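Local coordinates for putative lipoprotein (Bacteroides fragilis, PDB 3NQI) that is of unknown function but, as a putative lipoprotein, is probably tethered to the cell envelope and may bind lipids, at residues 135-138 / 139-142; 225-228 / 229-232; 142-145 / 146-150. One frame throughout, in Å; residues are numbered along the deposited sequence.

Interaction 1 (135-138 / 139-142). With CD (cadmium ion), chain G.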
loop_
_atom_site.group_PDB
_atom_site.type_symbol
_atom_site.label_atom_id
_atom_site.label_comp_id
_atom_site.label_asym_id
_atom_site.label_seq_id
_atom_site.Cartn_x
_atom_site.Cartn_y
_atom_site.Cartn_z
ATOM N N VAL A 135 13.279 -13.232 -12.763
ATOM C CA VAL A 135 14.588 -13.513 -12.213
ATOM C C VAL A 135 14.402 -14.647 -11.243
ATOM O O VAL A 135 13.293 -14.868 -10.763
ATOM C CB VAL A 135 15.231 -12.290 -11.525
ATOM C CG1 VAL A 135 15.639 -11.236 -12.559
ATOM C CG2 VAL A 135 14.305 -11.717 -10.455
ATOM N N THR A 136 15.478 -15.366 -10.942
ATOM C CA THR A 136 15.364 -16.561 -10.125
ATOM C C THR A 136 16.194 -16.589 -8.831
ATOM O O THR A 136 15.739 -17.178 -7.879
ATOM C CB THR A 136 15.669 -17.808 -10.972
ATOM O OG1 THR A 136 17.005 -17.721 -11.437
ATOM C CG2 THR A 136 14.717 -17.882 -12.184
ATOM N N THR A 137 17.379 -15.982 -8.759
ATOM C CA THR A 137 18.074 -16.001 -7.470
ATOM C C THR A 137 17.319 -15.136 -6.444
ATOM O O THR A 137 16.692 -14.130 -6.788
ATOM C CB THR A 137 19.557 -15.517 -7.519
ATOM O OG1 THR A 137 19.592 -14.086 -7.611
ATOM C CG2 THR A 137 20.396 -16.187 -8.670
ATOM N N THR A 138 17.413 -15.529 -5.177
ATOM C CA THR A 138 16.799 -14.788 -4.091
ATOM C C THR A 138 17.310 -13.354 -4.072
ATOM O O THR A 138 16.524 -12.431 -3.911
ATOM C CB THR A 138 17.074 -15.498 -2.739
ATOM O OG1 THR A 138 16.591 -16.839 -2.829
ATOM C CG2 THR A 138 16.370 -14.816 -1.605
ATOM N N GLU A 139 18.615 -13.165 -4.248
ATOM C CA GLU A 139 19.179 -11.803 -4.315
ATOM C C GLU A 139 18.531 -11.007 -5.464
ATOM O O GLU A 139 18.199 -9.841 -5.293
ATOM C CB GLU A 139 20.692 -11.788 -4.515
ATOM C CG GLU A 139 21.523 -12.452 -3.412
ATOM C CD GLU A 139 21.581 -13.964 -3.554
ATOM O OE1 GLU A 139 20.800 -14.584 -4.365
ATOM O OE2 GLU A 139 22.410 -14.558 -2.845
ATOM N N ASP A 140 18.384 -11.653 -6.626
ATOM C CA ASP A 140 17.851 -10.991 -7.818
ATOM C C ASP A 140 16.395 -10.595 -7.653
ATOM O O ASP A 140 16.014 -9.515 -8.075
ATOM C CB ASP A 140 17.983 -11.853 -9.072
ATOM C CG ASP A 140 19.424 -11.943 -9.584
ATOM O OD1 ASP A 140 20.347 -11.314 -9.018
ATOM O OD2 ASP A 140 19.636 -12.683 -10.551
ATOM N N ILE A 141 15.606 -11.491 -7.044
ATOM C CA ILE A 141 14.217 -11.254 -6.806
ATOM C C ILE A 141 14.073 -10.045 -5.884
ATOM O O ILE A 141 13.258 -9.135 -6.161
ATOM C CB ILE A 141 13.524 -12.518 -6.197
ATOM C CG1 ILE A 141 13.433 -13.630 -7.237
ATOM C CG2 ILE A 141 12.131 -12.194 -5.689
ATOM C CD1 ILE A 141 13.016 -14.999 -6.653
ATOM N N LYS A 142 14.881 -10.005 -4.838
ATOM C CA LYS A 142 14.839 -8.911 -3.870
ATOM C C LYS A 142 15.239 -7.619 -4.536
ATOM O O LYS A 142 14.565 -6.593 -4.342
ATOM C CB LYS A 142 15.721 -9.141 -2.642
ATOM C CG LYS A 142 15.227 -10.200 -1.675
ATOM C CD LYS A 142 16.317 -10.432 -0.611
ATOM C CE LYS A 142 15.986 -11.567 0.359
ATOM N NZ LYS A 142 17.092 -11.734 1.362
HETATM CD CD CD G . 21.720 -16.871 -4.080
HETATM O O HOH W 1 18.085 -14.693 -11.213
#
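Thr-137 and Asp-140 meet in a helix N-cap at the protein surface, where the loop after strand 123-132 winds into helix 138-145. Thr-137 OG1 accepts from Asp-140 N at 2.9 Å, one of the amides that the first turn of a helix cannot satisfy from its own carbonyls. A first torsion of 77° sets that hydroxyl between the backbone N and the carbonyl carbon, turned in over the start of the helix. Regular bonding then takes over: Ile-141 N bonds to Thr-137 O, and Lys-142 N to Thr-138 O. Asp-140 reaches back by way of a water, which donates to its OD2 at 2.6 Å and accepts from Thr-136 N at 2.7 Å, linking the carboxylate to the incoming loop. Before the cap in sequence, Val-135 CG2 packs on Ile-141 CG1 at 3.8 Å, a small apolar contact. Glu-139 holds a cadmium ion through both carboxylate oxygens, OE1 at 2.5 Å and OE2 at 2.7 Å, with one further ligand atom from outside the two segments. Thr-138 and Lys-142 run side by side, CG2 to CE. From this loop-to-helix junction, helix 138-145 leads on to strand 148-155.

Interaction 2 (225-228 / 229-232)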
loop_
_atom_site.group_PDB
_atom_site.type_symbol
_atom_site.label_atom_id
_atom_site.label_comp_id
_atom_site.label_asym_id
_atom_site.label_seq_id
_atom_site.Cartn_x
_atom_site.Cartn_y
_atom_site.Cartn_z
ATOM N N ASN A 225 -0.357 -5.597 -21.207
ATOM C CA ASN A 225 1.112 -5.531 -21.318
ATOM C C ASN A 225 1.645 -4.452 -20.410
ATOM O O ASN A 225 0.884 -3.742 -19.777
ATOM C CB ASN A 225 1.523 -5.296 -22.785
ATOM C CG ASN A 225 0.918 -4.030 -23.379
ATOM O OD1 ASN A 225 1.220 -2.931 -22.952
ATOM N ND2 ASN A 225 0.093 -4.183 -24.403
ATOM N N ASN A 226 2.956 -4.312 -20.351
ATOM C CA ASN A 226 3.557 -3.369 -19.468
ATOM C C ASN A 226 3.995 -2.088 -20.123
ATOM O O ASN A 226 4.893 -1.421 -19.634
ATOM C CB ASN A 226 4.761 -4.029 -18.795
ATOM C CG ASN A 226 4.930 -3.537 -17.368
ATOM O OD1 ASN A 226 3.949 -3.457 -16.641
ATOM N ND2 ASN A 226 6.161 -3.194 -16.974
ATOM N N LYS A 227 3.351 -1.719 -21.230
ATOM C CA LYS A 227 3.727 -0.502 -21.941
ATOM C C LYS A 227 2.815 0.660 -21.527
ATOM O O LYS A 227 1.589 0.615 -21.741
ATOM C CB LYS A 227 3.640 -0.752 -23.434
ATOM C CG LYS A 227 4.720 -1.727 -23.975
ATOM C CD LYS A 227 4.523 -2.060 -25.469
ATOM C CE LYS A 227 3.245 -2.861 -25.716
ATOM N NZ LYS A 227 3.176 -3.426 -27.082
ATOM N N LEU A 228 3.392 1.704 -20.923
ATOM C CA LEU A 228 2.578 2.825 -20.432
ATOM C C LEU A 228 1.825 3.516 -21.590
ATOM O O LEU A 228 0.617 3.772 -21.493
ATOM C CB LEU A 228 3.457 3.875 -19.725
ATOM C CG LEU A 228 2.751 5.035 -19.043
ATOM C CD1 LEU A 228 1.801 4.510 -17.944
ATOM C CD2 LEU A 228 3.750 6.016 -18.437
ATOM N N GLU A 229 2.549 3.807 -22.667
ATOM C CA GLU A 229 1.996 4.503 -23.861
ATOM C C GLU A 229 1.223 3.612 -24.828
ATOM O O GLU A 229 0.995 3.991 -25.949
ATOM C CB GLU A 229 3.096 5.231 -24.645
ATOM C CG GLU A 229 3.882 6.272 -23.840
ATOM C CD GLU A 229 2.977 7.294 -23.143
ATOM O OE1 GLU A 229 2.041 7.849 -23.792
ATOM O OE2 GLU A 229 3.202 7.541 -21.931
ATOM N N ASP A 230 0.813 2.441 -24.391
ATOM C CA ASP A 230 -0.031 1.570 -25.174
ATOM C C ASP A 230 -1.492 2.064 -25.161
ATOM O O ASP A 230 -1.983 2.625 -24.162
ATOM C CB ASP A 230 0.057 0.162 -24.598
ATOM C CG ASP A 230 -0.527 -0.876 -25.503
ATOM O OD1 ASP A 230 0.149 -1.289 -26.447
ATOM O OD2 ASP A 230 -1.663 -1.294 -25.240
ATOM N N THR A 231 -2.215 1.817 -26.262
ATOM C CA THR A 231 -3.611 2.184 -26.301
ATOM C C THR A 231 -4.443 1.340 -25.302
ATOM O O THR A 231 -5.587 1.694 -25.050
ATOM C CB THR A 231 -4.222 2.167 -27.743
ATOM O OG1 THR A 231 -4.023 0.883 -28.318
ATOM C CG2 THR A 231 -3.528 3.209 -28.632
ATOM N N SER A 232 -3.887 0.264 -24.725
ATOM C CA SER A 232 -4.600 -0.468 -23.671
ATOM C C SER A 232 -4.470 0.123 -22.262
ATOM O O SER A 232 -5.116 -0.376 -21.336
ATOM C CB SER A 232 -4.172 -1.926 -23.611
ATOM O OG SER A 232 -4.773 -2.639 -24.672
#
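Asp-230 OD2 is gripped by two donors, one from each side of the sequence. Ser-232 N gives the shorter bond, 2.8 Å to Asp-230 OD2, arriving from above the carboxylate plane, 37° out of it; Asn-225 ND2 adds a weak one, 3.5 Å to the same oxygen. The Asn-225 amide and the Asp-230 carboxylate are turned almost perpendicular, their planes 84° apart, and the amide nitrogen comes to the acid over a rather long gap. With its CG anti to the backbone N (chi1 -167°), Asp-230 carries the carboxylate back toward Asn-225 and Lys-227. The other carboxylate oxygen, Asp-230 OD1, faces Lys-227: NZ stands 3.8 Å from it in a long salt bridge, and the lysine chain, folded at chi3, brings CE alongside as well.

Two Asx turns frame a type I beta turn from Lys-227 to Asp-230. In the first, Asn-225 OD1 accepts from Lys-227 N at 3.0 Å, in the carbonyl plane and on a lone pair; in the second, Asp-230 OD2 takes the amide of Ser-232. The beta turn between them is closed by a weak bond from Asp-230 N to Lys-227 O, 3.3 Å. Thus the same aspartate ends one turn through its backbone and begins the next through its side chain, in the surface loop joining strands 214-221 and 234-241. Asn-222 OD1 accepts from Asn-225 N, while Leu-228 O bonds to Thr-233 OG1. Asn-226, directed away from the turn, bonds to Arg-131 and to Ile-181 O.

Interaction 3 (142-145 / 146-150)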
loop_
_atom_site.group_PDB
_atom_site.type_symbol
_atom_site.label_atom_id
_atom_site.label_comp_id
_atom_site.label_asym_id
_atom_site.label_seq_id
_atom_site.Cartn_x
_atom_site.Cartn_y
_atom_site.Cartn_z
ATOM N N LYS A 142 14.881 -10.005 -4.838
ATOM C CA LYS A 142 14.839 -8.911 -3.870
ATOM C C LYS A 142 15.239 -7.619 -4.536
ATOM O O LYS A 142 14.565 -6.593 -4.342
ATOM C CB LYS A 142 15.721 -9.141 -2.642
ATOM C CG LYS A 142 15.227 -10.200 -1.675
ATOM C CD LYS A 142 16.317 -10.432 -0.611
ATOM C CE LYS A 142 15.986 -11.567 0.359
ATOM N NZ LYS A 142 17.092 -11.734 1.362
ATOM N N ASN A 143 16.303 -7.675 -5.335
ATOM C CA ASN A 143 16.783 -6.481 -6.090
ATOM C C ASN A 143 15.731 -5.933 -7.107
ATOM O O ASN A 143 15.638 -4.687 -7.302
ATOM C CB ASN A 143 18.102 -6.772 -6.756
ATOM C CG ASN A 143 18.668 -5.577 -7.478
ATOM O OD1 ASN A 143 18.996 -4.559 -6.878
ATOM N ND2 ASN A 143 18.752 -5.685 -8.785
ATOM N N GLU A 144 15.032 -6.858 -7.765
ATOM C CA GLU A 144 14.015 -6.568 -8.750
ATOM C C GLU A 144 12.849 -5.887 -8.064
ATOM O O GLU A 144 12.375 -4.860 -8.539
ATOM C CB GLU A 144 13.506 -7.841 -9.445
ATOM C CG GLU A 144 12.297 -7.726 -10.354
ATOM C CD GLU A 144 12.344 -6.639 -11.418
ATOM O OE1 GLU A 144 13.413 -6.103 -11.762
ATOM O OE2 GLU A 144 11.293 -6.290 -11.945
ATOM N N LEU A 145 12.387 -6.465 -6.963
ATOM C CA LEU A 145 11.265 -5.881 -6.203
ATOM C C LEU A 145 11.539 -4.451 -5.750
ATOM O O LEU A 145 10.629 -3.594 -5.803
ATOM C CB LEU A 145 10.842 -6.804 -5.055
ATOM C CG LEU A 145 10.167 -8.158 -5.405
ATOM C CD1 LEU A 145 9.999 -9.008 -4.147
ATOM C CD2 LEU A 145 8.821 -8.001 -6.142
ATOM N N ALA A 146 12.783 -4.168 -5.367
ATOM C CA ALA A 146 13.221 -2.823 -4.949
ATOM C C ALA A 146 13.171 -1.777 -6.055
ATOM O O ALA A 146 13.258 -0.612 -5.771
ATOM C CB ALA A 146 14.638 -2.860 -4.404
ATOM N N LYS A 147 13.138 -2.189 -7.317
ATOM C CA LYS A 147 13.016 -1.246 -8.416
ATOM C C LYS A 147 11.633 -0.589 -8.549
ATOM O O LYS A 147 11.487 0.357 -9.297
ATOM C CB LYS A 147 13.333 -1.940 -9.733
ATOM C CG LYS A 147 14.809 -2.293 -9.909
ATOM C CD LYS A 147 15.104 -2.903 -11.296
ATOM C CE LYS A 147 16.611 -3.037 -11.544
ATOM N NZ LYS A 147 17.370 -1.777 -11.938
ATOM N N HIS A 148 10.602 -1.174 -7.943
ATOM C CA HIS A 148 9.256 -0.709 -8.118
ATOM C C HIS A 148 8.831 0.160 -6.960
ATOM O O HIS A 148 8.761 -0.325 -5.835
ATOM C CB HIS A 148 8.323 -1.928 -8.173
ATOM C CG HIS A 148 8.640 -2.861 -9.305
ATOM N ND1 HIS A 148 7.986 -2.808 -10.523
ATOM C CD2 HIS A 148 9.592 -3.821 -9.431
ATOM C CE1 HIS A 148 8.512 -3.709 -11.342
ATOM N NE2 HIS A 148 9.509 -4.316 -10.713
ATOM N N THR A 149 8.472 1.387 -7.244
ATOM C CA THR A 149 8.000 2.302 -6.195
ATOM C C THR A 149 6.641 2.828 -6.565
ATOM O O THR A 149 6.403 3.235 -7.730
ATOM C CB THR A 149 8.986 3.461 -5.919
ATOM O OG1 THR A 149 9.165 4.210 -7.082
ATOM C CG2 THR A 149 10.373 2.959 -5.391
ATOM N N PHE A 150 5.739 2.752 -5.588
ATOM C CA PHE A 150 4.353 3.130 -5.720
ATOM C C PHE A 150 4.126 4.289 -4.761
ATOM O O PHE A 150 3.977 4.082 -3.526
ATOM C CB PHE A 150 3.436 1.941 -5.367
ATOM C CG PHE A 150 3.703 0.719 -6.179
ATOM C CD1 PHE A 150 3.110 0.580 -7.422
ATOM C CD2 PHE A 150 4.614 -0.243 -5.728
ATOM C CE1 PHE A 150 3.371 -0.543 -8.196
ATOM C CE2 PHE A 150 4.862 -1.390 -6.460
ATOM C CZ PHE A 150 4.232 -1.550 -7.704
#
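Glu-144 and His-148 form the side-chain hydrogen bond of this contact, His-148 NE2 donating to Glu-144 OE2 at 2.9 Å with an N-H...O angle of 176°. The acceptor lies in the imidazole plane, yet the histidine meets the carboxylate from above, and the two planes stand 80° apart. In Glu-144, CG swings opposite the backbone N (chi1 171°), and the bend at chi2 turns the carboxylate toward the ring. The same OE2 also takes Lys-133 N and a salt bridge from Arg-184, while Tyr-172 OH pairs with His-148 ND1, so both ring nitrogens are engaged.

Backbone bonds turn the chain out of helix 138-145. Ala-146 N still bonds to Lys-142 O in the helical pattern, after which Lys-147 N shifts to Glu-144 O at 3.0 Å. A type I beta turn from Leu-145 to His-148 follows, closed by His-148 N on Leu-145 O, and the chain then enters strand 148-155.

Packing is led by Lys-147, whose side chain crosses that of Glu-144 at about a right angle, CD 3.6 Å from Glu-144 OE1, before NZ goes on to Glu-175 O. His-148 CD2 approaches Glu-144 O at 3.1 Å.

Bound at both nitrogens and by a straight bond, the imidazole should have little freedom to rotate, while Arg-184 probably favours a negative charge on Glu-144, a buried side chain where helix meets strand.

How the interactions relate
Interactions 1 and 3 belong to the two ends of helix 138-145 and share Lys-142; they also touch, Val-135 CG2 packing on Glu-144 CB at 4.1 Å. The start of the helix lies at the surface and draws on a hydroxyl, a water and a cadmium ion, whereas its exit is partly buried and rests on a glutamate-histidine pair tied to strand 165-174 and adjoining loops. Interaction 2 belongs to a separate surface loop, with its centre about 20 Å from that of interaction 3, and keeps its shape by Asx and beta turns, with weak hydrogen bonds and one long salt bridge. Even so, Arg-184 borders both: it pairs with Glu-144 and touches Asn-226.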